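Local atomic coordinates of adapter protein MecA 2 (Bacillus subtilis, PDB entry 3JTN), a protein that recognises unfolded, aggregated and regulatory proteins such as ComK and delivers them to the ClpC protease, its C-terminal domain, described here, being the part that interacts with ClpC. Residues A[2-7]-A[36-41]; A[29-34]-A[68-73]. One frame throughout, in Å; residues are numbered along the deposited sequence.

Interaction 1. Residues A[2-7]-A[36-41]; sequences DIIYQF and QYFLSL
Q36 and Q6 meet through their side-chain amides where strand 36-41 begins: NE2 of Q6 donates to OE1 of Q36 at 2.6 Å. The two amide planes stand 70° apart and the bond is bent, 137° at the hydrogen. Q6 reaches this partner because its CG sits between the backbone N and the carbonyl carbon (chi1 63°), with the rest of the chain extended. At Y37 the main-chain O receives the N-H of F7, 2.9 Å from F7 N to Y37 O, while the Y37 ring turns off to meet H32 and F10. F38 belongs to the other face. Its ring atom CE1 lies 3.4 Å from CB of Q6, and its CB touches CG2 of I4. L39 pairs with Y5 through two backbone bonds, L39 N to Y5 O and Y5 N to L39 O, both in the carbonyl plane. On the face with Y37, L39 CB packs 3.4 Å from F7 CE2. The F7 ring turns its edge to L39 N and Y37 O; L16 of helix 10-22 touches both side chains, F7 and L39. S40 sets its CB 4.3 Å from CG1 of I4 and also touches I67 of helix 67-73. L41 closes the pairing, its N 3.1 Å from I3 O, and its CB faces CB of I3 at 4.4 Å. I3, Y5, F7, L39 and L41 thus line the sheet face covered by helices 10-22 and 49-59, whereas I4 and F38 meet helix 67-73. The arrangement is an antiparallel strand pair in the middle of the sheet of the MecA C-terminal alpha/beta domain.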
loop_
_atom_site.group_PDB
_atom_site.type_symbol
_atom_site.label_atom_id
_atom_site.label_comp_id
_atom_site.label_asym_id
_atom_site.label_seq_id
_atom_site.Cartn_x
_atom_site.Cartn_y
_atom_site.Cartn_z
ATOM N N ASP A 2 3.743 7.863 6.747
ATOM C CA ASP A 2 4.925 7.233 7.326
ATOM C C ASP A 2 4.796 5.720 7.218
ATOM O O ASP A 2 5.533 4.975 7.874
ATOM C CB ASP A 2 5.064 7.592 8.807
ATOM C CG ASP A 2 4.480 8.960 9.153
ATOM O OD1 ASP A 2 4.650 9.388 10.315
ATOM O OD2 ASP A 2 3.857 9.610 8.287
ATOM N N ILE A 3 3.841 5.278 6.405
ATOM C CA ILE A 3 3.470 3.873 6.342
ATOM C C ILE A 3 3.894 3.241 5.028
ATOM O O ILE A 3 3.521 3.718 3.961
ATOM C CB ILE A 3 1.961 3.694 6.444
ATOM C CG1 ILE A 3 1.366 4.672 7.439
ATOM C CG2 ILE A 3 1.609 2.253 6.801
ATOM C CD1 ILE A 3 -0.100 4.424 7.709
ATOM N N ILE A 4 4.650 2.151 5.112
ATOM C CA ILE A 4 5.039 1.395 3.937
ATOM C C ILE A 4 5.062 -0.068 4.325
ATOM O O ILE A 4 5.756 -0.458 5.267
ATOM C CB ILE A 4 6.450 1.767 3.451
ATOM C CG1 ILE A 4 6.598 3.282 3.322
ATOM C CG2 ILE A 4 6.754 1.099 2.128
ATOM C CD1 ILE A 4 7.961 3.729 2.800
ATOM N N TYR A 5 4.305 -0.882 3.600
ATOM C CA TYR A 5 4.344 -2.312 3.827
ATOM C C TYR A 5 4.888 -3.005 2.599
ATOM O O TYR A 5 4.651 -2.558 1.485
ATOM C CB TYR A 5 2.956 -2.844 4.200
ATOM C CG TYR A 5 2.784 -2.960 5.693
ATOM C CD1 TYR A 5 2.385 -4.155 6.278
ATOM C CD2 TYR A 5 3.061 -1.883 6.525
ATOM C CE1 TYR A 5 2.244 -4.266 7.642
ATOM C CE2 TYR A 5 2.925 -1.984 7.898
ATOM C CZ TYR A 5 2.524 -3.180 8.452
ATOM O OH TYR A 5 2.378 -3.297 9.817
ATOM N N GLN A 6 5.659 -4.065 2.803
ATOM C CA GLN A 6 6.054 -4.898 1.689
ATOM C C GLN A 6 5.033 -6.013 1.586
ATOM O O GLN A 6 4.346 -6.336 2.556
ATOM C CB GLN A 6 7.471 -5.446 1.868
ATOM C CG GLN A 6 7.683 -6.355 3.051
ATOM C CD GLN A 6 9.148 -6.725 3.214
ATOM O OE1 GLN A 6 9.635 -6.915 4.330
ATOM N NE2 GLN A 6 9.867 -6.803 2.100
ATOM N N PHE A 7 4.925 -6.596 0.405
ATOM C CA PHE A 7 3.900 -7.595 0.170
ATOM C C PHE A 7 4.476 -8.826 -0.502
ATOM O O PHE A 7 5.394 -8.729 -1.314
ATOM C CB PHE A 7 2.740 -6.988 -0.621
ATOM C CG PHE A 7 1.979 -5.960 0.158
ATOM C CD1 PHE A 7 0.892 -6.330 0.941
ATOM C CD2 PHE A 7 2.379 -4.633 0.157
ATOM C CE1 PHE A 7 0.211 -5.390 1.684
ATOM C CE2 PHE A 7 1.699 -3.689 0.898
ATOM C CZ PHE A 7 0.618 -4.060 1.661
ATOM N N GLN A 36 9.776 -7.050 -5.139
ATOM C CA GLN A 36 8.603 -7.017 -4.276
ATOM C C GLN A 36 7.789 -5.764 -4.496
ATOM O O GLN A 36 8.299 -4.752 -4.963
ATOM C CB GLN A 36 8.985 -7.143 -2.796
ATOM C CG GLN A 36 8.974 -8.571 -2.284
ATOM C CD GLN A 36 8.912 -8.646 -0.773
ATOM O OE1 GLN A 36 8.763 -7.630 -0.095
ATOM N NE2 GLN A 36 9.013 -9.858 -0.235
ATOM N N TYR A 37 6.515 -5.850 -4.150
ATOM C CA TYR A 37 5.614 -4.713 -4.192
ATOM C C TYR A 37 5.522 -4.055 -2.828
ATOM O O TYR A 37 5.485 -4.721 -1.797
ATOM C CB TYR A 37 4.223 -5.168 -4.635
ATOM C CG TYR A 37 4.190 -5.517 -6.082
ATOM C CD1 TYR A 37 4.075 -4.519 -7.042
ATOM C CD2 TYR A 37 4.333 -6.829 -6.498
ATOM C CE1 TYR A 37 4.066 -4.812 -8.363
ATOM C CE2 TYR A 37 4.331 -7.145 -7.834
ATOM C CZ TYR A 37 4.196 -6.129 -8.759
ATOM O OH TYR A 37 4.184 -6.416 -10.083
ATOM N N PHE A 38 5.463 -2.736 -2.825
ATOM C CA PHE A 38 5.321 -2.002 -1.588
ATOM C C PHE A 38 4.159 -1.057 -1.726
ATOM O O PHE A 38 3.918 -0.498 -2.795
ATOM C CB PHE A 38 6.602 -1.212 -1.277
ATOM C CG PHE A 38 7.813 -2.078 -1.117
ATOM C CD1 PHE A 38 8.304 -2.384 0.142
ATOM C CD2 PHE A 38 8.458 -2.594 -2.223
ATOM C CE1 PHE A 38 9.419 -3.179 0.293
ATOM C CE2 PHE A 38 9.576 -3.391 -2.080
ATOM C CZ PHE A 38 10.056 -3.691 -0.822
ATOM N N LEU A 39 3.438 -0.879 -0.637
ATOM C CA LEU A 39 2.393 0.113 -0.608
ATOM C C LEU A 39 2.771 1.162 0.401
ATOM O O LEU A 39 3.233 0.859 1.503
ATOM C CB LEU A 39 1.055 -0.510 -0.238
ATOM C CG LEU A 39 -0.141 0.436 -0.171
ATOM C CD1 LEU A 39 -0.664 0.780 -1.543
ATOM C CD2 LEU A 39 -1.229 -0.224 0.637
ATOM N N SER A 40 2.583 2.407 0.008
ATOM C CA SER A 40 2.822 3.523 0.894
ATOM C C SER A 40 1.492 4.201 1.008
ATOM O O SER A 40 0.810 4.389 0.000
ATOM C CB SER A 40 3.831 4.487 0.275
ATOM O OG SER A 40 3.754 5.752 0.908
ATOM N N LEU A 41 1.105 4.539 2.231
ATOM C CA LEU A 41 -0.117 5.288 2.464
ATOM C C LEU A 41 0.270 6.576 3.160
ATOM O O LEU A 41 1.174 6.589 3.998
ATOM C CB LEU A 41 -1.096 4.496 3.341
ATOM C CG LEU A 41 -1.739 3.233 2.772
ATOM C CD1 LEU A 41 -2.585 2.577 3.841
ATOM C CD2 LEU A 41 -2.582 3.527 1.537
#

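Interaction 2. Residues A[29-34]-A[68-73]; sequences TVYHYD and YRLQEY
Y31 and Y33 of strand 29-33 face L70 of helix 67-73, the two segment axes coming within 8.5 Å at 74°, so the helix runs steeply across the strand. This is helix-on-sheet packing in the alpha/beta domain of MecA, with L70 as the wedge between alternate tyrosines. CB of L70 lies over one face of the Y31 ring, 3.9 Å from the ring centroid in a CH-pi contact, and its CD1 touches Y31 CD2 at 3.7 Å. The other methyl, CD2, rests 3.5 Å from CB of Y33. Further out, the Y33 ring turns an edge to the main-chain O of Y73, with CD1 3.6 Å from that oxygen. Having CG opposite its backbone N (chi1 173°), Y33 reaches across the side of the helix to R69. A serine in its place would probably take the ring edge from the main-chain O of Y73 and leave the R69 side chain without the phenol end at its guanidinium face, free to turn. L65 adds to the cover of both Y33 and L70. The phenol oxygen comes in over the guanidinium face, the ring and guanidinium planes 64° apart, with Y33 OH 3.0 Å from R69 CZ.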
loop_
_atom_site.group_PDB
_atom_site.type_symbol
_atom_site.label_atom_id
_atom_site.label_comp_id
_atom_site.label_asym_id
_atom_site.label_seq_id
_atom_site.Cartn_x
_atom_site.Cartn_y
_atom_site.Cartn_z
ATOM N N THR A 29 0.191 4.408 -2.619
ATOM C CA THR A 29 1.158 4.402 -3.691
ATOM C C THR A 29 1.875 3.075 -3.705
ATOM O O THR A 29 2.527 2.698 -2.732
ATOM C CB THR A 29 2.166 5.523 -3.527
ATOM O OG1 THR A 29 1.531 6.759 -3.870
ATOM C CG2 THR A 29 3.351 5.292 -4.449
ATOM N N VAL A 30 1.737 2.359 -4.808
ATOM C CA VAL A 30 2.390 1.068 -4.952
ATOM C C VAL A 30 3.720 1.220 -5.661
ATOM O O VAL A 30 3.783 1.795 -6.745
ATOM C CB VAL A 30 1.521 0.081 -5.753
ATOM C CG1 VAL A 30 2.294 -1.209 -6.026
ATOM C CG2 VAL A 30 0.219 -0.198 -5.014
ATOM N N TYR A 31 4.775 0.698 -5.040
ATOM C CA TYR A 31 6.087 0.638 -5.662
ATOM C C TYR A 31 6.482 -0.804 -5.921
ATOM O O TYR A 31 6.056 -1.697 -5.206
ATOM C CB TYR A 31 7.143 1.255 -4.748
ATOM C CG TYR A 31 6.958 2.724 -4.483
ATOM C CD1 TYR A 31 7.406 3.675 -5.391
ATOM C CD2 TYR A 31 6.347 3.162 -3.319
ATOM C CE1 TYR A 31 7.243 5.036 -5.145
ATOM C CE2 TYR A 31 6.182 4.515 -3.061
ATOM C CZ TYR A 31 6.629 5.448 -3.979
ATOM O OH TYR A 31 6.461 6.796 -3.721
ATOM N N HIS A 32 7.305 -1.024 -6.944
ATOM C CA HIS A 32 7.949 -2.318 -7.125
ATOM C C HIS A 32 9.437 -2.115 -6.960
ATOM O O HIS A 32 10.045 -1.314 -7.658
ATOM C CB HIS A 32 7.650 -2.930 -8.496
ATOM C CG HIS A 32 8.285 -4.270 -8.698
ATOM N ND1 HIS A 32 7.781 -5.424 -8.138
ATOM C CD2 HIS A 32 9.389 -4.639 -9.388
ATOM C CE1 HIS A 32 8.543 -6.448 -8.479
ATOM N NE2 HIS A 32 9.527 -5.998 -9.238
ATOM N N TYR A 33 10.025 -2.840 -6.026
ATOM C CA TYR A 33 11.433 -2.677 -5.741
ATOM C C TYR A 33 12.010 -4.009 -5.291
ATOM O O TYR A 33 11.425 -4.691 -4.452
ATOM C CB TYR A 33 11.630 -1.593 -4.672
ATOM C CG TYR A 33 13.051 -1.467 -4.184
ATOM C CD1 TYR A 33 14.014 -0.807 -4.942
ATOM C CD2 TYR A 33 13.437 -2.016 -2.969
ATOM C CE1 TYR A 33 15.313 -0.697 -4.501
ATOM C CE2 TYR A 33 14.741 -1.911 -2.517
ATOM C CZ TYR A 33 15.672 -1.251 -3.287
ATOM O OH TYR A 33 16.968 -1.145 -2.837
ATOM N N ASP A 34 13.145 -4.391 -5.869
ATOM C CA ASP A 34 13.819 -5.616 -5.461
ATOM C C ASP A 34 12.883 -6.831 -5.551
ATOM O O ASP A 34 12.860 -7.675 -4.654
ATOM C CB ASP A 34 14.355 -5.466 -4.033
ATOM C CG ASP A 34 15.566 -6.339 -3.762
ATOM O OD1 ASP A 34 16.488 -6.370 -4.609
ATOM O OD2 ASP A 34 15.598 -6.983 -2.687
ATOM N N TYR A 68 12.090 7.230 0.241
ATOM C CA TYR A 68 13.194 7.727 -0.580
ATOM C C TYR A 68 13.798 6.589 -1.395
ATOM O O TYR A 68 13.931 6.685 -2.615
ATOM C CB TYR A 68 14.281 8.392 0.272
ATOM C CG TYR A 68 15.475 8.806 -0.561
ATOM C CD1 TYR A 68 15.474 10.006 -1.253
ATOM C CD2 TYR A 68 16.575 7.970 -0.697
ATOM C CE1 TYR A 68 16.548 10.380 -2.042
ATOM C CE2 TYR A 68 17.654 8.332 -1.477
ATOM C CZ TYR A 68 17.637 9.539 -2.152
ATOM O OH TYR A 68 18.706 9.911 -2.936
ATOM N N ARG A 69 14.165 5.509 -0.715
ATOM C CA ARG A 69 14.705 4.340 -1.394
ATOM C C ARG A 69 13.739 3.858 -2.466
ATOM O O ARG A 69 14.147 3.464 -3.564
ATOM C CB ARG A 69 14.961 3.212 -0.400
ATOM C CG ARG A 69 15.837 2.097 -0.960
ATOM C CD ARG A 69 17.281 2.564 -1.093
ATOM N NE ARG A 69 18.196 1.471 -1.418
ATOM C CZ ARG A 69 18.755 1.286 -2.612
ATOM N NH1 ARG A 69 18.495 2.124 -3.607
ATOM N NH2 ARG A 69 19.577 0.265 -2.813
ATOM N N LEU A 70 12.452 3.892 -2.137
ATOM C CA LEU A 70 11.415 3.435 -3.053
ATOM C C LEU A 70 11.165 4.398 -4.219
ATOM O O LEU A 70 10.868 3.966 -5.326
ATOM C CB LEU A 70 10.102 3.165 -2.299
ATOM C CG LEU A 70 10.023 1.865 -1.484
ATOM C CD1 LEU A 70 8.639 1.672 -0.859
ATOM C CD2 LEU A 70 10.385 0.662 -2.334
ATOM N N GLN A 71 11.278 5.695 -3.976
ATOM C CA GLN A 71 10.946 6.658 -5.019
ATOM C C GLN A 71 12.109 6.969 -5.962
ATOM O O GLN A 71 11.899 7.305 -7.126
ATOM C CB GLN A 71 10.422 7.948 -4.403
ATOM C CG GLN A 71 11.514 8.861 -3.908
ATOM C CD GLN A 71 11.029 9.767 -2.807
ATOM O OE1 GLN A 71 11.775 10.612 -2.308
ATOM N NE2 GLN A 71 9.768 9.591 -2.411
ATOM N N GLU A 72 13.334 6.864 -5.472
ATOM C CA GLU A 72 14.474 7.160 -6.326
ATOM C C GLU A 72 15.020 5.891 -6.968
ATOM O O GLU A 72 15.673 5.946 -8.007
ATOM C CB GLU A 72 15.569 7.899 -5.550
ATOM C CG GLU A 72 16.866 8.111 -6.341
ATOM C CD GLU A 72 16.710 9.072 -7.515
ATOM O OE1 GLU A 72 17.113 8.721 -8.651
ATOM O OE2 GLU A 72 16.187 10.185 -7.296
ATOM N N TYR A 73 14.730 4.745 -6.363
ATOM C CA TYR A 73 15.302 3.488 -6.836
ATOM C C TYR A 73 14.269 2.390 -7.151
ATOM O O TYR A 73 14.603 1.379 -7.765
ATOM C CB TYR A 73 16.351 2.982 -5.842
ATOM C CG TYR A 73 17.403 4.016 -5.502
ATOM C CD1 TYR A 73 18.575 4.112 -6.239
ATOM C CD2 TYR A 73 17.223 4.902 -4.445
ATOM C CE1 TYR A 73 19.543 5.059 -5.933
ATOM C CE2 TYR A 73 18.183 5.850 -4.131
ATOM C CZ TYR A 73 19.341 5.923 -4.877
ATOM O OH TYR A 73 20.298 6.866 -4.571
#

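Interactions 1 and 2 have centres 9 Å apart and meet in one antiparallel sheet, where strand 36-41 lies between 3-7 and 29-33. Their segments alternate along the chain: 2-7, 29-34, 36-41, then 68-73. Strands 29-33 and 36-41 follow each other as a hairpin, with probable hydrogen bonds from F38 N to Y31 O and from T29 N to S40 O. F38 joins the two contacts on the face under helix 67-73, its CB lying 3.6 Å from CD1 of L70. Interaction 1 thus ties the N-terminal strand to the hairpin, and interaction 2 lays helix 67-73 across strand 29-33, the hairpin's other strand, uniting distant sequence in one compact ClpC-interacting domain.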